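Local coordinates for protein alpha,alpha-trehalose-phosphate synthase (UDP-forming) (Burkholderia multivorans, PDB 5UOF) that belongs to glycosyltransferase family 20 and probably adopts the two-domain, Rossmann-like GT-B fold of that family, at residues A92-V97 with R174-H179; P96-R101 with P166-D171; W137-H142 with F162-F167; L182-C187 with H222-V227; P369-M374 with S396-A401. All blocks are in the same frame, centred on the assembly; numbering follows the deposited sequence. Where two conformers were deposited one is given.

Interaction 1. Residues A92-V97 with R174-H179; sequences ATLWPV and RLVPPH
Helix 89-98 of the N-terminal GT-B domain leans with Thr93 and Val97 on Leu175 and Val176, in the loop that joins helix 170-173 to helix 179-186. Val176 does most of the work by splitting its branches. Its CG2 enters between the two methyls of Val97, 3.7 Å from Val97 CG1, while its CG1, anti to the backbone N (chi1 179°), points toward the preceding turn of the helix, 4.1 Å from Thr93 CG2. Leu94 also reaches Val176 CG1 with its CD2, a less certain contact that holds for one of two conformers. Beside this, the base of Leu175 is straddled by Val97, with Leu175 CB 4.1 Å from Val97 CG2. The side chains meet aliphatic on aliphatic and all are buried, so the grip is hydrophobic. Leu175 also packs on Tyr414 of the second subunit. A type I turn from Val176 to His179 places Pro178 at the N-cap position of helix 179-186, making this an apolar helix-on-loop contact within an alpha/beta domain.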
# COMPACT_ATOMS: atom_id res chain seq x y z
N ALA A 92 10.65 12.22 -3.28
CA ALA A 92 9.83 11.85 -4.43
C ALA A 92 9.47 10.38 -4.46
O ALA A 92 8.48 10.02 -5.09
CB ALA A 92 10.53 12.22 -5.75
N THR A 93 10.26 9.52 -3.81
CA THR A 93 10.04 8.08 -3.88
C THR A 93 9.90 7.45 -2.50
O THR A 93 8.89 6.82 -2.22
CB THR A 93 11.17 7.37 -4.66
OG1 THR A 93 11.34 7.98 -5.94
CG2 THR A 93 10.86 5.90 -4.85
N LEU A 94 10.90 7.61 -1.63
CA LEU A 94 10.88 6.94 -0.33
C LEU A 94 9.72 7.42 0.52
O LEU A 94 8.89 6.63 0.97
CB LEU A 94 12.19 7.20 0.41
CG LEU A 94 13.41 6.41 -0.02
CD1 LEU A 94 14.55 6.62 0.97
CD2 LEU A 94 13.04 4.94 -0.12
N TRP A 95 9.65 8.73 0.75
CA TRP A 95 8.61 9.26 1.62
C TRP A 95 7.21 8.84 1.19
O TRP A 95 6.47 8.31 2.04
CB TRP A 95 8.72 10.79 1.72
CG TRP A 95 7.79 11.36 2.75
CD1 TRP A 95 8.07 11.62 4.06
CD2 TRP A 95 6.41 11.71 2.56
NE1 TRP A 95 6.96 12.11 4.70
CE2 TRP A 95 5.93 12.17 3.80
CE3 TRP A 95 5.55 11.67 1.46
CZ2 TRP A 95 4.61 12.60 3.97
CZ3 TRP A 95 4.24 12.09 1.63
CH2 TRP A 95 3.79 12.56 2.88
N PRO A 96 6.77 9.01 -0.06
CA PRO A 96 5.39 8.60 -0.36
C PRO A 96 5.16 7.10 -0.22
O PRO A 96 4.10 6.70 0.28
CB PRO A 96 5.17 9.09 -1.80
CG PRO A 96 6.55 9.27 -2.38
CD PRO A 96 7.38 9.72 -1.21
N VAL A 97 6.10 6.25 -0.64
CA VAL A 97 5.87 4.82 -0.53
C VAL A 97 5.81 4.39 0.93
O VAL A 97 4.95 3.59 1.32
CB VAL A 97 6.93 4.02 -1.30
CG1 VAL A 97 6.78 2.52 -0.98
CG2 VAL A 97 6.79 4.25 -2.81
N ARG A 174 8.16 -2.86 -2.08
CA ARG A 174 8.63 -3.20 -3.43
C ARG A 174 8.20 -2.19 -4.48
O ARG A 174 8.68 -2.26 -5.62
CB ARG A 174 8.15 -4.61 -3.80
CG ARG A 174 8.88 -5.69 -3.03
CD ARG A 174 8.24 -7.08 -3.14
NE ARG A 174 8.07 -7.51 -4.53
CZ ARG A 174 6.92 -7.96 -5.03
NH1 ARG A 174 5.85 -8.06 -4.26
NH2 ARG A 174 6.85 -8.33 -6.30
N LEU A 175 7.33 -1.24 -4.14
CA LEU A 175 7.05 -0.14 -5.05
C LEU A 175 8.25 0.78 -5.23
O LEU A 175 8.30 1.53 -6.20
CB LEU A 175 5.85 0.66 -4.55
CG LEU A 175 4.60 -0.22 -4.43
CD1 LEU A 175 3.43 0.58 -3.87
CD2 LEU A 175 4.25 -0.83 -5.75
N VAL A 176 9.21 0.74 -4.30
CA VAL A 176 10.49 1.42 -4.47
C VAL A 176 11.40 0.51 -5.28
O VAL A 176 11.79 -0.55 -4.78
CB VAL A 176 11.14 1.75 -3.11
CG1 VAL A 176 12.48 2.43 -3.32
CG2 VAL A 176 10.23 2.61 -2.24
N PRO A 177 11.75 0.83 -6.53
CA PRO A 177 12.47 -0.15 -7.36
C PRO A 177 13.76 -0.65 -6.72
O PRO A 177 14.04 -1.85 -6.78
CB PRO A 177 12.72 0.62 -8.68
CG PRO A 177 11.49 1.54 -8.76
CD PRO A 177 11.27 1.99 -7.31
N PRO A 178 14.58 0.21 -6.06
CA PRO A 178 15.79 -0.33 -5.41
C PRO A 178 15.59 -0.86 -3.98
O PRO A 178 16.50 -0.79 -3.15
CB PRO A 178 16.76 0.86 -5.43
CG PRO A 178 15.85 2.05 -5.28
CD PRO A 178 14.62 1.69 -6.10
N HIS A 179 14.43 -1.45 -3.71
CA HIS A 179 14.10 -1.90 -2.35
C HIS A 179 15.14 -2.88 -1.81
O HIS A 179 15.51 -2.81 -0.64
CB HIS A 179 12.71 -2.53 -2.33
CG HIS A 179 12.52 -3.63 -3.32
ND1 HIS A 179 12.80 -4.95 -3.04
CD2 HIS A 179 12.05 -3.61 -4.59
CE1 HIS A 179 12.52 -5.69 -4.11
NE2 HIS A 179 12.06 -4.90 -5.05

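Interaction 2. Residues P96-R101 with P166-D171; sequences PVFHYR and PFPSPD. With EDO (1,2-ethanediol), chain H.
Tyr100 OH is gripped from several directions. Ser169 N donates to Tyr100 OH at 3.1 Å in a fairly straight bond (162°), and a water donates to the same oxygen at 2.9 Å from Tyr100 OH. The hydroxyl also bonds Asp171 OD2 of the second subunit, and with two donors already directed at it, its own proton probably goes to that carboxylate. The same water gives its other proton to Phe167 O, so Tyr100 is tied to two successive parts of the proline-rich loop. The phenol is brought there by a Schellman motif that closes helix 89-98: Tyr100, with positive phi, is its C-prime residue, Arg101 N bonds Pro96 O at 2.8 Å, and Tyr100 N bonds Val97 O.

Prolines supply the apolar half. Pro168 CD sits over one face of the Phe98 ring, 3.7 Å from the centroid, in a CH-pi contact. Pro166 CD does likewise over the His99 ring, 3.9 Å from its centroid. The Phe98 and Phe167 rings meet obliquely, planes at 79°, with Phe98 CE2 3.7 Å from Phe167 CD1. Pro166 O is buried near Phe98 CD2 without a polar partner.

The contact thus wedges the end of helix 89-98 against the entry to helix 170-173, with Leu173 of that helix touching Phe98 and Pro168, and helix 197-209 flanking Pro166 and Phe167.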
# COMPACT_ATOMS: atom_id res chain seq x y z
N PRO A 96 6.77 9.01 -0.06
CA PRO A 96 5.39 8.60 -0.36
C PRO A 96 5.16 7.10 -0.22
O PRO A 96 4.10 6.70 0.28
CB PRO A 96 5.17 9.09 -1.80
CG PRO A 96 6.55 9.27 -2.38
CD PRO A 96 7.38 9.72 -1.21
N VAL A 97 6.10 6.25 -0.64
CA VAL A 97 5.87 4.82 -0.53
C VAL A 97 5.81 4.39 0.93
O VAL A 97 4.95 3.59 1.32
CB VAL A 97 6.93 4.02 -1.30
CG1 VAL A 97 6.78 2.52 -0.98
CG2 VAL A 97 6.79 4.25 -2.81
N PHE A 98 6.72 4.92 1.76
CA PHE A 98 6.71 4.54 3.17
C PHE A 98 5.47 5.05 3.89
O PHE A 98 5.12 4.52 4.95
CB PHE A 98 7.96 5.07 3.89
CG PHE A 98 9.22 4.28 3.61
CD1 PHE A 98 9.48 3.72 2.36
CD2 PHE A 98 10.19 4.14 4.60
CE1 PHE A 98 10.67 3.03 2.11
CE2 PHE A 98 11.36 3.45 4.37
CZ PHE A 98 11.62 2.89 3.12
N HIS A 99 4.79 6.07 3.35
CA HIS A 99 3.50 6.50 3.90
C HIS A 99 2.34 5.88 3.15
O HIS A 99 1.21 6.40 3.21
CB HIS A 99 3.41 8.02 3.93
CG HIS A 99 4.31 8.64 4.95
ND1 HIS A 99 5.66 8.86 4.72
CD2 HIS A 99 4.09 9.05 6.23
CE1 HIS A 99 6.21 9.38 5.80
NE2 HIS A 99 5.28 9.51 6.73
N TYR A 100 2.59 4.77 2.46
CA TYR A 100 1.54 3.96 1.82
C TYR A 100 0.84 4.74 0.71
O TYR A 100 -0.34 4.52 0.42
CB TYR A 100 0.55 3.43 2.86
CG TYR A 100 1.12 2.26 3.63
CD1 TYR A 100 2.05 2.45 4.64
CD2 TYR A 100 0.75 0.96 3.32
CE1 TYR A 100 2.59 1.38 5.33
CE2 TYR A 100 1.29 -0.11 4.00
CZ TYR A 100 2.20 0.09 5.01
OH TYR A 100 2.72 -0.98 5.69
N ARG A 101 1.57 5.63 0.05
CA ARG A 101 1.07 6.32 -1.13
C ARG A 101 1.92 6.00 -2.35
O ARG A 101 2.57 6.88 -2.91
CB ARG A 101 1.00 7.83 -0.88
CG ARG A 101 -0.03 8.28 0.17
CD ARG A 101 -1.47 7.97 -0.26
NE ARG A 101 -1.85 8.54 -1.56
CZ ARG A 101 -2.49 9.71 -1.72
NH1 ARG A 101 -2.81 10.45 -0.67
NH2 ARG A 101 -2.80 10.13 -2.94
N PRO A 166 7.03 5.58 9.00
CA PRO A 166 6.70 4.15 8.98
C PRO A 166 7.67 3.36 8.11
O PRO A 166 8.34 3.91 7.24
CB PRO A 166 5.28 4.12 8.37
CG PRO A 166 4.73 5.52 8.60
CD PRO A 166 5.96 6.39 8.40
N PHE A 167 7.75 2.06 8.38
CA PHE A 167 8.41 1.17 7.42
C PHE A 167 7.35 0.27 6.81
O PHE A 167 6.69 -0.49 7.54
CB PHE A 167 9.52 0.34 8.06
CG PHE A 167 10.41 -0.31 7.05
CD1 PHE A 167 11.42 0.42 6.45
CD2 PHE A 167 10.22 -1.63 6.66
CE1 PHE A 167 12.24 -0.16 5.47
CE2 PHE A 167 11.04 -2.22 5.70
CZ PHE A 167 12.06 -1.48 5.12
N PRO A 168 7.14 0.34 5.50
CA PRO A 168 6.03 -0.39 4.89
C PRO A 168 6.29 -1.89 4.80
O PRO A 168 7.43 -2.36 4.75
CB PRO A 168 5.93 0.23 3.49
CG PRO A 168 7.36 0.62 3.17
CD PRO A 168 7.98 1.02 4.50
N SER A 169 5.18 -2.65 4.78
CA SER A 169 5.25 -4.09 4.58
C SER A 169 5.87 -4.41 3.21
O SER A 169 5.90 -3.56 2.32
CB SER A 169 3.86 -4.69 4.70
OG SER A 169 2.99 -4.09 3.76
N PRO A 170 6.40 -5.63 3.04
CA PRO A 170 7.20 -5.90 1.82
C PRO A 170 6.45 -5.66 0.52
O PRO A 170 7.03 -5.14 -0.44
CB PRO A 170 7.60 -7.37 1.99
CG PRO A 170 7.57 -7.62 3.46
CD PRO A 170 6.47 -6.74 4.00
N ASP A 171 5.16 -6.02 0.46
CA ASP A 171 4.39 -5.79 -0.75
C ASP A 171 4.36 -4.32 -1.14
O ASP A 171 4.27 -3.98 -2.32
CB ASP A 171 2.96 -6.33 -0.57
CG ASP A 171 2.38 -6.00 0.81
OD1 ASP A 171 3.01 -6.34 1.85
OD2 ASP A 171 1.27 -5.42 0.84
C1 EDO H . -0.60 1.02 -0.43
O1 EDO H . -1.89 0.82 -1.01
C2 EDO H . 0.39 1.31 -1.55
O2 EDO H . 0.11 2.59 -2.12
O HOH W 1 4.08 -0.91 8.20

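Interaction 3. Residues W137-H142 with F162-F167; sequences WVHDYH and FLHIPF
Two backbone hydrogen bonds and one from backbone to carboxylate join Val138-Asp140 to Phe162-His164. Phe162 N donates to Val138 O at 3.0 Å and Asp140 N to Phe162 O at 2.9 Å, on either side of a parallel bridge between His139 and Phe162. Past it, the carboxylate of Asp140 takes over from a main-chain acceptor: His164 N donates to Asp140 OD1 at 2.9 Å, arriving from above the carboxylate plane. These are the carboxyl ends of neighbouring strands 135-139 and 159-162 in the Rossmann-like sheet, linked by a beta-alpha-beta crossover through helix 146-152.

Two imidazoles then meet rim to rim. His139 ND1 and His164 NE2 lie 3.0 Å apart, each near the plane of the other ring, in a straight bond (167°) that either could donate.

Van der Waals contacts lie at both ends. Phe162 CB lies at the indole edge of Trp137, 3.7 Å from Trp137 NE1. Tyr141 CG stands between its backbone N and carbonyl carbon (chi1 63°), which turns the ring to Ile165, with Tyr141 CD1 3.6 Å from Ile165 CD1.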
# COMPACT_ATOMS: atom_id res chain seq x y z
N TRP A 137 24.94 7.47 15.65
CA TRP A 137 23.48 7.36 15.63
C TRP A 137 22.93 8.21 14.48
O TRP A 137 22.93 9.44 14.57
CB TRP A 137 22.89 7.81 16.97
CG TRP A 137 21.43 7.48 17.13
CD1 TRP A 137 20.62 6.84 16.23
CD2 TRP A 137 20.62 7.77 18.26
NE1 TRP A 137 19.35 6.72 16.74
CE2 TRP A 137 19.32 7.28 17.99
CE3 TRP A 137 20.86 8.40 19.49
CZ2 TRP A 137 18.28 7.40 18.90
CZ3 TRP A 137 19.81 8.53 20.40
CH2 TRP A 137 18.54 8.03 20.09
N VAL A 138 22.45 7.54 13.42
CA VAL A 138 21.96 8.18 12.20
C VAL A 138 20.44 8.25 12.24
O VAL A 138 19.77 7.26 12.58
CB VAL A 138 22.43 7.39 10.96
CG1 VAL A 138 21.94 8.06 9.67
CG2 VAL A 138 23.95 7.25 10.97
N HIS A 139 19.88 9.39 11.84
CA HIS A 139 18.44 9.63 11.96
C HIS A 139 17.76 9.79 10.61
O HIS A 139 18.08 10.71 9.85
CB HIS A 139 18.17 10.85 12.84
CG HIS A 139 18.43 10.56 14.27
ND1 HIS A 139 17.44 10.16 15.14
CD2 HIS A 139 19.59 10.52 14.97
CE1 HIS A 139 17.97 9.92 16.32
NE2 HIS A 139 19.27 10.13 16.25
N ASP A 140 16.83 8.88 10.33
CA ASP A 140 15.73 9.02 9.38
C ASP A 140 16.11 8.79 7.91
O ASP A 140 17.28 8.59 7.57
CB ASP A 140 15.05 10.37 9.52
CG ASP A 140 13.53 10.27 9.36
OD1 ASP A 140 13.01 9.12 9.28
OD2 ASP A 140 12.85 11.32 9.31
N TYR A 141 15.09 8.84 7.06
CA TYR A 141 15.15 8.21 5.74
C TYR A 141 16.07 8.92 4.76
O TYR A 141 16.52 8.29 3.79
CB TYR A 141 13.73 8.09 5.17
CG TYR A 141 13.03 9.41 4.94
CD1 TYR A 141 12.41 10.09 5.99
CD2 TYR A 141 13.02 9.99 3.68
CE1 TYR A 141 11.80 11.31 5.77
CE2 TYR A 141 12.41 11.21 3.46
CZ TYR A 141 11.80 11.86 4.51
OH TYR A 141 11.19 13.08 4.27
N HIS A 142 16.35 10.22 4.94
CA HIS A 142 17.28 10.90 4.03
C HIS A 142 18.68 10.33 4.13
O HIS A 142 19.48 10.50 3.21
CB HIS A 142 17.35 12.40 4.32
CG HIS A 142 16.06 13.15 4.13
ND1 HIS A 142 15.55 13.44 2.88
CD2 HIS A 142 15.21 13.69 5.02
CE1 HIS A 142 14.42 14.12 3.02
NE2 HIS A 142 14.19 14.28 4.31
N PHE A 162 17.76 5.09 13.28
CA PHE A 162 16.37 5.18 13.72
C PHE A 162 15.53 5.80 12.61
O PHE A 162 15.81 6.92 12.16
CB PHE A 162 16.21 5.99 15.01
CG PHE A 162 14.80 5.93 15.54
CD1 PHE A 162 14.37 4.80 16.22
CD2 PHE A 162 13.88 6.95 15.28
CE1 PHE A 162 13.05 4.70 16.66
CE2 PHE A 162 12.57 6.86 15.74
CZ PHE A 162 12.16 5.73 16.42
N LEU A 163 14.51 5.07 12.19
CA LEU A 163 13.56 5.54 11.18
C LEU A 163 12.39 6.23 11.88
O LEU A 163 11.68 5.60 12.67
CB LEU A 163 13.07 4.37 10.34
CG LEU A 163 12.23 4.76 9.13
CD1 LEU A 163 13.12 5.48 8.08
CD2 LEU A 163 11.58 3.50 8.54
N HIS A 164 12.19 7.51 11.59
CA HIS A 164 11.12 8.26 12.23
C HIS A 164 9.77 8.09 11.54
O HIS A 164 8.73 8.35 12.16
CB HIS A 164 11.47 9.74 12.30
CG HIS A 164 12.65 10.03 13.18
ND1 HIS A 164 12.54 10.77 14.34
CD2 HIS A 164 13.95 9.68 13.07
CE1 HIS A 164 13.73 10.85 14.91
NE2 HIS A 164 14.61 10.21 14.16
N ILE A 165 9.76 7.66 10.28
CA ILE A 165 8.54 7.48 9.50
C ILE A 165 8.19 5.99 9.51
O ILE A 165 8.98 5.18 10.02
CB ILE A 165 8.72 8.04 8.08
CG1 ILE A 165 9.80 7.27 7.32
CG2 ILE A 165 9.08 9.52 8.15
CD1 ILE A 165 9.81 7.59 5.85
N PRO A 166 7.03 5.58 9.00
CA PRO A 166 6.70 4.15 8.98
C PRO A 166 7.67 3.36 8.11
O PRO A 166 8.34 3.91 7.24
CB PRO A 166 5.28 4.12 8.37
CG PRO A 166 4.73 5.52 8.60
CD PRO A 166 5.96 6.39 8.40
N PHE A 167 7.75 2.06 8.38
CA PHE A 167 8.41 1.17 7.42
C PHE A 167 7.35 0.27 6.81
O PHE A 167 6.69 -0.49 7.54
CB PHE A 167 9.52 0.34 8.06
CG PHE A 167 10.41 -0.31 7.05
CD1 PHE A 167 11.42 0.42 6.45
CD2 PHE A 167 10.22 -1.63 6.66
CE1 PHE A 167 12.24 -0.16 5.47
CE2 PHE A 167 11.04 -2.22 5.70
CZ PHE A 167 12.06 -1.48 5.12

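Interaction 4. Residues L182-C187 with H222-V227; sequences LVKFMC and HAHGRV
The imidazole of His224 lies flat against the stem of Lys184 and turns its rim to Cys187. Lys184 CB stands over one face, 3.8 Å from the ring centroid and displaced toward the rim, in a CH-pi contact; the two side chains cross at about a right angle. With CG anti to the backbone N (chi1 180°), Lys184 continues over the ring, and Lys184 CG comes 3.6 Å from His224 ND1. A bend further out then carries the ammonium away, so the lysine offers His224 its methylenes and not its charge.

Cys187 approaches in a different way: its sulfur lies near the ring plane, Cys187 SG being 3.9 Å from His224 CD2. The same sulfur touches the methyl of Ala223, with Cys187 SG 4.0 Å from Ala223 CB. Arg226 passes alongside the carbonyl of Cys187, where Arg226 CD is 3.1 Å from Cys187 O, and sends its guanidinium on to a salt bridge with Asp190.

His224 owes its position to a type I' turn from Ala223 to Arg226, which closes a tight beta hairpin. The end of helix 179-186 therefore abuts the turn joining strand 221-223 to strand 226-232, near one end of the mixed sheet, while Ile207 of helix 197-209 also packs on Cys187.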
# COMPACT_ATOMS: atom_id res chain seq x y z
N LEU A 182 18.15 -0.94 -0.69
CA LEU A 182 17.86 -0.18 0.52
C LEU A 182 17.92 -1.07 1.75
O LEU A 182 18.45 -0.66 2.80
CB LEU A 182 16.50 0.50 0.42
CG LEU A 182 16.39 1.58 -0.65
CD1 LEU A 182 14.99 2.12 -0.68
CD2 LEU A 182 17.38 2.70 -0.39
N VAL A 183 17.36 -2.28 1.65
CA VAL A 183 17.38 -3.17 2.80
C VAL A 183 18.81 -3.63 3.10
O VAL A 183 19.20 -3.74 4.26
CB VAL A 183 16.41 -4.35 2.57
CG1 VAL A 183 16.66 -5.44 3.58
CG2 VAL A 183 14.96 -3.86 2.65
N LYS A 184 19.62 -3.85 2.05
CA LYS A 184 21.05 -4.10 2.28
C LYS A 184 21.69 -2.95 3.05
O LYS A 184 22.47 -3.18 3.99
CB LYS A 184 21.77 -4.33 0.95
CG LYS A 184 23.27 -4.60 1.13
CD LYS A 184 23.99 -4.79 -0.21
CE LYS A 184 23.96 -3.51 -1.03
NZ LYS A 184 24.73 -3.63 -2.30
N PHE A 185 21.40 -1.70 2.66
CA PHE A 185 21.91 -0.55 3.40
C PHE A 185 21.51 -0.59 4.86
O PHE A 185 22.32 -0.30 5.76
CB PHE A 185 21.41 0.75 2.77
CG PHE A 185 21.91 1.01 1.38
CD1 PHE A 185 23.08 0.41 0.92
CD2 PHE A 185 21.23 1.88 0.55
CE1 PHE A 185 23.55 0.67 -0.36
CE2 PHE A 185 21.69 2.13 -0.73
CZ PHE A 185 22.85 1.53 -1.18
N MET A 186 20.25 -0.96 5.12
CA MET A 186 19.76 -1.00 6.49
C MET A 186 20.47 -2.07 7.30
O MET A 186 20.62 -1.92 8.52
CB MET A 186 18.25 -1.22 6.47
CG MET A 186 17.55 -0.03 5.86
SD MET A 186 15.77 -0.18 5.71
CE MET A 186 15.28 -0.16 7.45
N CYS A 187 20.92 -3.13 6.65
CA CYS A 187 21.69 -4.15 7.37
C CYS A 187 23.14 -3.75 7.60
O CYS A 187 23.86 -4.52 8.23
CB CYS A 187 21.63 -5.48 6.62
SG CYS A 187 19.95 -6.15 6.58
N HIS A 222 20.30 -12.02 11.12
CA HIS A 222 21.55 -12.35 10.43
C HIS A 222 21.30 -12.21 8.94
O HIS A 222 20.59 -13.02 8.34
CB HIS A 222 22.00 -13.76 10.79
CG HIS A 222 22.24 -13.94 12.26
ND1 HIS A 222 23.51 -14.04 12.80
CD2 HIS A 222 21.38 -14.02 13.30
CE1 HIS A 222 23.41 -14.19 14.11
NE2 HIS A 222 22.13 -14.18 14.44
N ALA A 223 21.89 -11.18 8.34
CA ALA A 223 21.60 -10.86 6.95
C ALA A 223 22.73 -10.03 6.38
O ALA A 223 23.33 -9.21 7.08
CB ALA A 223 20.26 -10.12 6.80
N HIS A 224 23.00 -10.24 5.08
CA HIS A 224 24.05 -9.52 4.36
C HIS A 224 25.38 -9.59 5.11
O HIS A 224 26.11 -8.60 5.21
CB HIS A 224 23.64 -8.08 4.09
CG HIS A 224 22.53 -7.94 3.09
ND1 HIS A 224 22.73 -8.11 1.73
CD2 HIS A 224 21.22 -7.66 3.25
CE1 HIS A 224 21.58 -7.93 1.10
NE2 HIS A 224 20.65 -7.66 2.00
N GLY A 225 25.69 -10.77 5.65
CA GLY A 225 26.92 -11.00 6.37
C GLY A 225 27.07 -10.26 7.67
O GLY A 225 28.18 -10.20 8.20
N ARG A 226 26.00 -9.69 8.22
CA ARG A 226 26.07 -8.92 9.44
C ARG A 226 25.02 -9.41 10.43
O ARG A 226 24.08 -10.13 10.07
CB ARG A 226 25.89 -7.42 9.16
CG ARG A 226 26.92 -6.87 8.16
CD ARG A 226 26.87 -5.36 8.07
NE ARG A 226 27.00 -4.74 9.38
CZ ARG A 226 28.17 -4.36 9.91
NH1 ARG A 226 29.29 -4.53 9.23
NH2 ARG A 226 28.21 -3.80 11.11
N VAL A 227 25.21 -9.05 11.69
CA VAL A 227 24.24 -9.32 12.75
C VAL A 227 23.61 -7.99 13.13
O VAL A 227 24.31 -7.05 13.51
CB VAL A 227 24.90 -10.00 13.96
CG1 VAL A 227 23.83 -10.45 14.95
CG2 VAL A 227 25.73 -11.19 13.52

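Interaction 5. Residues P369-M374 with S396-A401; sequences PLRDGM and SEFAGA
Two loops that leave adjacent parallel strands, 364-367 and 392-396, run on side by side in the C-terminal GT-B domain, held from Pro369 with Ser396 to Met374 with Ala401. Ser396 OG donates to Pro369 O at 2.7 Å, nearly along the C=O axis, and accepts from Phe398 N in an ST turn, so its hydroxyl is used in both senses. The torsion that sets OG anti to the backbone N (chi1 167°) directs it to the other loop. Around a bridge between Asp372 and Ala399, Asp372 N donates to Phe398 O at 3.1 Å and Gly400 N to Asp372 O at 2.9 Å; Ala401 N then reaches Met374 O at 2.8 Å. Gly400 fits closely here, its CA 3.4 Å from Gly373 O.

Asp372 OD1 accepts from Met374 N in an Asx turn within its own loop, and OD2 is held by Asn375 and Lys278. Met374 folds back until its SD is 3.9 Å from Ala401 CB. Phe398 CB comes 3.1 Å from Leu370 O. In the conformer described, Arg371 lays a guanidinium face toward Phe398 CD1, group planes 36° apart, and also forms a cation-pi contact with Tyr100 of the N-terminal domain. Such neighbouring loops at the carboxyl edge of a parallel Rossmann-like sheet face the other domain in the GT-B fold.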
# COMPACT_ATOMS: atom_id res chain seq x y z
N PRO A 369 -4.36 11.46 10.84
CA PRO A 369 -3.64 11.32 9.57
C PRO A 369 -3.91 9.97 8.92
O PRO A 369 -4.20 8.99 9.61
CB PRO A 369 -2.16 11.42 9.98
CG PRO A 369 -2.15 10.92 11.42
CD PRO A 369 -3.45 11.48 11.99
N LEU A 370 -3.79 9.93 7.59
CA LEU A 370 -3.96 8.67 6.88
C LEU A 370 -2.85 7.69 7.22
O LEU A 370 -3.07 6.47 7.18
CB LEU A 370 -3.98 8.91 5.37
CG LEU A 370 -5.02 9.94 4.93
CD1 LEU A 370 -5.03 10.05 3.40
CD2 LEU A 370 -6.41 9.58 5.48
N ARG A 371 -1.66 8.20 7.55
CA ARG A 371 -0.51 7.37 7.89
C ARG A 371 0.53 8.26 8.56
O ARG A 371 0.81 9.36 8.07
CB ARG A 371 0.04 6.70 6.63
CG ARG A 371 1.24 5.78 6.83
CD ARG A 371 0.95 4.66 7.81
NE ARG A 371 0.05 3.65 7.25
CZ ARG A 371 0.01 2.39 7.68
NH1 ARG A 371 0.83 2.00 8.65
NH2 ARG A 371 -0.83 1.52 7.13
N ASP A 372 1.08 7.79 9.69
CA ASP A 372 2.04 8.58 10.45
C ASP A 372 2.94 7.64 11.24
O ASP A 372 2.44 6.73 11.92
CB ASP A 372 1.30 9.56 11.37
CG ASP A 372 2.17 10.71 11.87
OD1 ASP A 372 3.34 10.47 12.26
OD2 ASP A 372 1.67 11.85 11.90
N GLY A 373 4.25 7.85 11.16
CA GLY A 373 5.16 7.00 11.92
C GLY A 373 4.86 6.99 13.41
O GLY A 373 5.06 5.97 14.08
N MET A 374 4.42 8.12 13.95
CA MET A 374 4.13 8.21 15.37
C MET A 374 3.01 9.21 15.61
O MET A 374 1.89 8.82 15.94
CB MET A 374 5.41 8.57 16.16
CG MET A 374 5.21 8.74 17.67
SD MET A 374 4.43 7.30 18.44
CE MET A 374 5.56 5.97 17.99
N SER A 396 -6.24 8.58 14.55
CA SER A 396 -6.21 7.60 13.46
C SER A 396 -5.51 6.32 13.88
O SER A 396 -4.43 6.35 14.47
CB SER A 396 -5.47 8.19 12.26
OG SER A 396 -5.16 7.18 11.31
N GLU A 397 -6.11 5.18 13.52
CA GLU A 397 -5.48 3.89 13.78
C GLU A 397 -4.22 3.67 12.96
O GLU A 397 -3.52 2.69 13.21
CB GLU A 397 -6.46 2.75 13.48
CG GLU A 397 -6.91 2.69 12.04
CD GLU A 397 -7.75 1.46 11.80
OE1 GLU A 397 -7.19 0.38 11.53
OE2 GLU A 397 -8.99 1.58 11.91
N PHE A 398 -3.94 4.52 11.98
CA PHE A 398 -2.73 4.41 11.17
C PHE A 398 -1.62 5.33 11.65
O PHE A 398 -0.60 5.46 10.95
CB PHE A 398 -3.03 4.69 9.71
CG PHE A 398 -4.09 3.79 9.12
CD1 PHE A 398 -3.84 2.45 8.92
CD2 PHE A 398 -5.33 4.30 8.77
CE1 PHE A 398 -4.81 1.62 8.36
CE2 PHE A 398 -6.30 3.49 8.23
CZ PHE A 398 -6.04 2.15 8.02
N ALA A 399 -1.81 5.99 12.78
CA ALA A 399 -0.72 6.72 13.43
C ALA A 399 -0.01 5.79 14.40
O ALA A 399 -0.64 5.00 15.11
CB ALA A 399 -1.26 7.95 14.18
N GLY A 400 1.32 5.85 14.40
CA GLY A 400 2.09 4.99 15.29
C GLY A 400 1.68 5.13 16.74
O GLY A 400 1.75 4.16 17.50
N ALA A 401 1.25 6.32 17.14
CA ALA A 401 0.89 6.57 18.54
C ALA A 401 -0.35 5.79 18.96
O ALA A 401 -0.58 5.62 20.17
CB ALA A 401 0.67 8.07 18.77

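In the fold
Interactions 1 to 4 belong to the N-terminal domain and interaction 5 to the C-terminal one. Interactions 1 and 2 both use helix 89-98 and both are buried, but the first is aliphatic, whereas the second mixes proline-aromatic packing with polar bonds that reach the second subunit. Interaction 3, about 9 Å from the chain centre, combines parallel-sheet backbone bonds with a histidine pair and a carboxylate bond; it shares Pro166 and Phe167 with interaction 2. Interaction 4 is the most peripheral, partly buried, and relies on a CH-pi contact and a sulfur at a ring edge; Phe167 touches Met186 between 3 and 4. Interaction 5 is again rich in backbone bonds, and its Gly373 meets Pro166, bringing the two domains together near interaction 2.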